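Local coordinates for protein pentafunctional AROM polypeptide (Schizosaccharomyces pombe, PDB 5SWV) that probably carries out several shikimate-pathway steps, this fragment holding the domains for dehydration of 3-dehydroquinate and reduction of 3-dehydroshikimate, at residues Ile80-Gln85 and Phe89-Glu94; Met137-Leu142 and His152-Lys157. All coordinates share one frame; numbering follows the deposited sequence.

Contact 1 of 2, residues Ile80-Gln85 and Phe89-Glu94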
# COMPACT_ATOMS: atom_id res chain seq x y z
N ILE A 80 -10.12 -16.30 -13.19
CA ILE A 80 -10.41 -16.86 -14.50
C ILE A 80 -11.87 -16.59 -14.80
O ILE A 80 -12.75 -17.22 -14.22
CB ILE A 80 -10.22 -18.38 -14.55
CG1 ILE A 80 -8.78 -18.76 -14.24
CG2 ILE A 80 -10.63 -18.91 -15.92
CD1 ILE A 80 -8.62 -20.26 -14.07
N ARG A 81 -12.08 -15.65 -15.72
CA ARG A 81 -13.41 -15.19 -16.15
C ARG A 81 -13.67 -15.78 -17.53
O ARG A 81 -12.86 -15.62 -18.45
CB ARG A 81 -13.41 -13.67 -16.22
CG ARG A 81 -14.74 -13.05 -16.61
CD ARG A 81 -15.81 -13.17 -15.54
NE ARG A 81 -15.40 -12.58 -14.27
CZ ARG A 81 -15.27 -13.23 -13.10
NH1 ARG A 81 -15.53 -14.53 -12.98
NH2 ARG A 81 -14.89 -12.54 -12.03
N THR A 82 -14.81 -16.46 -17.65
CA THR A 82 -15.18 -17.20 -18.86
C THR A 82 -15.96 -16.35 -19.84
O THR A 82 -16.41 -15.25 -19.50
CB THR A 82 -16.05 -18.43 -18.53
OG1 THR A 82 -17.30 -18.00 -17.97
CG2 THR A 82 -15.37 -19.33 -17.55
N ILE A 83 -16.17 -16.89 -21.03
CA ILE A 83 -16.81 -16.14 -22.11
C ILE A 83 -18.24 -15.72 -21.81
O ILE A 83 -18.61 -14.60 -22.09
CB ILE A 83 -16.67 -16.90 -23.45
CG1 ILE A 83 -15.20 -16.87 -23.88
CG2 ILE A 83 -17.55 -16.29 -24.54
CD1 ILE A 83 -14.80 -17.99 -24.78
N SER A 84 -19.02 -16.58 -21.19
CA SER A 84 -20.43 -16.25 -21.00
C SER A 84 -20.61 -15.41 -19.76
O SER A 84 -21.72 -14.92 -19.52
CB SER A 84 -21.28 -17.50 -20.92
OG SER A 84 -20.86 -18.30 -19.85
N GLN A 85 -19.55 -15.26 -18.97
CA GLN A 85 -19.54 -14.28 -17.88
C GLN A 85 -18.83 -12.97 -18.23
O GLN A 85 -18.60 -12.14 -17.35
CB GLN A 85 -18.88 -14.92 -16.66
CG GLN A 85 -19.62 -16.15 -16.18
CD GLN A 85 -20.76 -15.82 -15.26
OE1 GLN A 85 -20.57 -15.10 -14.27
NE2 GLN A 85 -21.94 -16.33 -15.56
N PHE A 89 -12.14 -16.88 -21.26
CA PHE A 89 -11.78 -18.26 -21.02
C PHE A 89 -12.92 -19.12 -21.51
O PHE A 89 -14.07 -18.82 -21.22
CB PHE A 89 -11.52 -18.50 -19.52
CG PHE A 89 -10.77 -19.78 -19.21
CD1 PHE A 89 -9.39 -19.80 -19.15
CD2 PHE A 89 -11.47 -20.96 -18.97
CE1 PHE A 89 -8.69 -20.98 -18.86
CE2 PHE A 89 -10.79 -22.15 -18.67
CZ PHE A 89 -9.40 -22.15 -18.62
N PRO A 90 -12.62 -20.21 -22.23
CA PRO A 90 -13.67 -21.09 -22.71
C PRO A 90 -14.46 -21.75 -21.58
O PRO A 90 -13.88 -22.22 -20.62
CB PRO A 90 -12.91 -22.16 -23.48
CG PRO A 90 -11.57 -21.56 -23.76
CD PRO A 90 -11.28 -20.69 -22.61
N ASN A 91 -15.78 -21.78 -21.71
CA ASN A 91 -16.64 -22.42 -20.72
C ASN A 91 -16.54 -23.93 -20.69
O ASN A 91 -16.82 -24.53 -19.66
CB ASN A 91 -18.11 -22.05 -20.95
CG ASN A 91 -18.40 -20.61 -20.62
OD1 ASN A 91 -18.36 -20.20 -19.46
ND2 ASN A 91 -18.69 -19.82 -21.64
N ASP A 92 -16.16 -24.55 -21.81
CA ASP A 92 -16.15 -26.02 -21.86
C ASP A 92 -14.96 -26.63 -21.12
O ASP A 92 -15.00 -27.81 -20.84
CB ASP A 92 -16.32 -26.60 -23.29
CG ASP A 92 -15.40 -25.96 -24.34
OD1 ASP A 92 -14.23 -25.65 -24.04
OD2 ASP A 92 -15.84 -25.76 -25.50
N LYS A 93 -13.97 -25.81 -20.76
CA LYS A 93 -12.69 -26.29 -20.24
C LYS A 93 -12.55 -26.16 -18.72
O LYS A 93 -11.64 -25.53 -18.21
CB LYS A 93 -11.57 -25.56 -20.97
CG LYS A 93 -11.33 -26.16 -22.33
CD LYS A 93 -10.31 -25.37 -23.14
CE LYS A 93 -9.38 -26.29 -23.92
NZ LYS A 93 -10.09 -27.36 -24.70
N GLU A 94 -13.48 -26.81 -18.02
CA GLU A 94 -13.56 -26.73 -16.57
C GLU A 94 -12.38 -27.39 -15.89
O GLU A 94 -11.86 -26.87 -14.91
CB GLU A 94 -14.85 -27.37 -16.08
CG GLU A 94 -15.00 -27.39 -14.57
CD GLU A 94 -16.34 -27.94 -14.15
OE1 GLU A 94 -16.39 -29.04 -13.59
OE2 GLU A 94 -17.36 -27.27 -14.40
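Ile-80 lays its CG2 methyl over one face of the Phe-89 ring, a CH-pi contact with the carbon 3.7 Å from the ring centroid and 23° off the ring normal. The methyl sits offset toward the rim, nearest CG of Phe-89, and CD of the adjoining Pro-90 covers the opposite face, so the ring is held between an aliphatic branch and a proline. The Phe-89 torsion that places CG anti to the backbone N (chi1 -164°) directs the ring to this methyl. Arg-81 turns its side chain away and contributes backbone instead: Arg-81 O accepts the N-H of Phe-89 N at 3.2 Å. Its guanidinium forms salt bridges with Asp-113 and Glu-115. Thr-82 is the residue paired with Phe-89, its CA 3.1 Å from Phe-89 O in a CA-H...O contact, while its OG1 hydrogen-bonds to Glu-115. Ile-83 N then donates to the same Phe-89 O at 2.9 Å, bent to 134° at the hydrogen. Phe-89 thus bonds to the residues flanking Thr-82, the pattern of a single parallel bridge. The Ile-83 side chain continues along this backbone until CD1 comes 3.9 Å from Pro-90 CA, and Ser-84 borders the Asn-91 side chain at the exposed end. The whole loop joins strand 76-79 to helix 94-106 of the TIM barrel: Ile-80 packs on Leu-100 and Met-101 of that helix, Phe-89 on Ala-97, and Arg-81 reaches across to strands 111-115 and 134-140.

Contact 2 of 2, residues Met137-Leu142 and His152-Lys157; sequences MSWHDL and HEWMQK
Trp-139 on strand 134-140 and Lys-157 on helix 152-162 mark the closest backbone approach, with CA atoms 7.5 Å apart. The two elements open a beta-alpha-beta unit of the type I dehydroquinase TIM barrel, the helix lying against the strand before the chain enters strand 167-173. The Lys-157 chain, bent at chi2 (-51°) and again at chi4, folds its end over one face of the Trp-139 indole. CE of Lys-157 rests 3.5 Å from the centroid of the six-membered ring of Trp-139 as a CH-pi contact, and NZ of Lys-157 stands 4.0 Å from the same centroid, only 9° off the ring normal, in a cation-pi pair. The indole therefore meets both the aliphatic and the charged end of the lysine, and its pi cloud would probably help to stabilise the ammonium charge. Trp-154 approaches differently, at the edge of the Trp-139 ring: its CZ3 lies 3.9 Å from Trp-139 CD1, with the two planes at 78°. The Trp-154 ring also turns this edge to Trp-139 O, which lies near the plane of the ring. Further along, Asp-141 sets CB 3.8 Å from Trp-154 CZ2, while its carboxylate turns to the following loop, OD1 bonding to Ser-143 OG and OD2 to Trp-146 N. Trp-146 also adjoins Trp-139 with nearly parallel planes, and its carbonyl O receives the indole NE1-H of Trp-154.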
# COMPACT_ATOMS: atom_id res chain seq x y z
N MET A 137 -17.12 -16.23 -4.71
CA MET A 137 -18.08 -16.88 -5.56
C MET A 137 -18.80 -15.81 -6.36
O MET A 137 -19.40 -14.91 -5.78
CB MET A 137 -19.07 -17.69 -4.71
CG MET A 137 -18.40 -18.78 -3.89
SD MET A 137 -17.82 -20.11 -4.96
CE MET A 137 -16.21 -20.33 -4.28
N SER A 138 -18.74 -15.93 -7.69
CA SER A 138 -19.16 -14.87 -8.59
C SER A 138 -20.19 -15.35 -9.60
O SER A 138 -20.08 -16.46 -10.10
CB SER A 138 -17.94 -14.35 -9.33
OG SER A 138 -17.57 -15.23 -10.38
N TRP A 139 -21.16 -14.50 -9.91
CA TRP A 139 -21.99 -14.68 -11.09
C TRP A 139 -22.31 -13.34 -11.74
O TRP A 139 -22.59 -12.36 -11.05
CB TRP A 139 -23.28 -15.41 -10.75
CG TRP A 139 -24.10 -15.72 -11.96
CD1 TRP A 139 -25.12 -14.96 -12.47
CD2 TRP A 139 -23.94 -16.82 -12.86
NE1 TRP A 139 -25.62 -15.54 -13.61
CE2 TRP A 139 -24.93 -16.69 -13.87
CE3 TRP A 139 -23.08 -17.93 -12.90
CZ2 TRP A 139 -25.07 -17.61 -14.91
CZ3 TRP A 139 -23.23 -18.86 -13.95
CH2 TRP A 139 -24.22 -18.69 -14.94
N HIS A 140 -22.29 -13.34 -13.07
CA HIS A 140 -22.51 -12.17 -13.90
C HIS A 140 -23.72 -12.43 -14.83
O HIS A 140 -23.71 -13.39 -15.61
CB HIS A 140 -21.25 -11.87 -14.72
CG HIS A 140 -20.05 -11.50 -13.90
ND1 HIS A 140 -19.31 -12.43 -13.18
CD2 HIS A 140 -19.45 -10.30 -13.68
CE1 HIS A 140 -18.31 -11.80 -12.57
NE2 HIS A 140 -18.38 -10.51 -12.85
N ASP A 141 -24.76 -11.60 -14.76
CA ASP A 141 -25.92 -11.71 -15.66
C ASP A 141 -25.77 -10.76 -16.85
O ASP A 141 -26.27 -9.63 -16.85
CB ASP A 141 -27.24 -11.46 -14.93
CG ASP A 141 -28.45 -11.49 -15.87
OD1 ASP A 141 -28.45 -12.30 -16.82
OD2 ASP A 141 -29.39 -10.68 -15.65
N LEU A 142 -25.11 -11.25 -17.88
CA LEU A 142 -24.95 -10.49 -19.11
C LEU A 142 -26.29 -10.12 -19.79
O LEU A 142 -26.36 -9.09 -20.43
CB LEU A 142 -24.03 -11.24 -20.10
CG LEU A 142 -22.57 -10.76 -20.10
CD1 LEU A 142 -21.98 -10.69 -18.70
CD2 LEU A 142 -21.73 -11.64 -21.01
N HIS A 152 -35.50 -14.24 -7.99
CA HIS A 152 -35.53 -15.70 -7.86
C HIS A 152 -34.20 -16.35 -8.27
O HIS A 152 -33.67 -17.20 -7.55
CB HIS A 152 -36.69 -16.32 -8.65
CG HIS A 152 -36.83 -17.81 -8.47
ND1 HIS A 152 -37.20 -18.66 -9.51
CD2 HIS A 152 -36.63 -18.61 -7.39
CE1 HIS A 152 -37.24 -19.90 -9.07
NE2 HIS A 152 -36.89 -19.90 -7.79
N GLU A 153 -33.65 -15.92 -9.41
CA GLU A 153 -32.46 -16.54 -9.97
C GLU A 153 -31.21 -16.13 -9.22
O GLU A 153 -30.31 -16.94 -9.08
CB GLU A 153 -32.29 -16.25 -11.47
CG GLU A 153 -33.44 -16.75 -12.34
CD GLU A 153 -34.53 -15.69 -12.55
OE1 GLU A 153 -34.84 -14.93 -11.60
OE2 GLU A 153 -35.08 -15.59 -13.66
N TRP A 154 -31.17 -14.88 -8.74
CA TRP A 154 -30.06 -14.42 -7.88
C TRP A 154 -30.00 -15.20 -6.57
O TRP A 154 -28.92 -15.55 -6.10
CB TRP A 154 -30.15 -12.92 -7.56
CG TRP A 154 -29.85 -12.02 -8.72
CD1 TRP A 154 -30.72 -11.16 -9.34
CD2 TRP A 154 -28.60 -11.89 -9.41
NE1 TRP A 154 -30.08 -10.50 -10.37
CE2 TRP A 154 -28.78 -10.93 -10.43
CE3 TRP A 154 -27.34 -12.48 -9.26
CZ2 TRP A 154 -27.75 -10.56 -11.30
CZ3 TRP A 154 -26.32 -12.12 -10.14
CH2 TRP A 154 -26.53 -11.17 -11.14
N MET A 155 -31.15 -15.47 -5.97
CA MET A 155 -31.18 -16.18 -4.70
C MET A 155 -30.78 -17.65 -4.83
O MET A 155 -30.21 -18.20 -3.89
CB MET A 155 -32.54 -16.02 -3.99
CG MET A 155 -32.84 -14.58 -3.55
SD MET A 155 -31.64 -13.88 -2.40
CE MET A 155 -32.35 -14.41 -0.83
N GLN A 156 -31.05 -18.28 -5.97
CA GLN A 156 -30.50 -19.63 -6.24
C GLN A 156 -28.99 -19.66 -6.24
O GLN A 156 -28.38 -20.57 -5.70
CB GLN A 156 -30.97 -20.16 -7.59
CG GLN A 156 -32.41 -20.54 -7.60
CD GLN A 156 -32.87 -20.85 -8.99
OE1 GLN A 156 -33.18 -19.95 -9.77
NE2 GLN A 156 -32.86 -22.13 -9.34
N LYS A 157 -28.40 -18.64 -6.86
CA LYS A 157 -26.96 -18.43 -6.85
C LYS A 157 -26.38 -18.16 -5.46
O LYS A 157 -25.30 -18.65 -5.14
CB LYS A 157 -26.57 -17.30 -7.81
CG LYS A 157 -26.78 -17.62 -9.28
CD LYS A 157 -26.13 -18.95 -9.65
CE LYS A 157 -25.89 -19.05 -11.14
NZ LYS A 157 -27.12 -19.44 -11.84

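Contact 1 closes before contact 2 opens along the chain, and their centres lie about 16 Å apart in the same TIM-barrel domain. Contact 1 belongs to the loop leaving strand 76-79, contact 2 to strand 134-140 and its following helix; strand 111-115 separates the two strands in the parallel sheet. They nevertheless meet at the C-terminal ends of their strands, the end where TIM barrels keep their active sites. Gln-85 OE1 lies 2.7 Å from His-140 N, a probable hydrogen bond, and the Arg-81 guanidinium packs against Ser-138 and His-140. Two beta-alpha units separated by one strand are thereby brought together on one rim of the barrel.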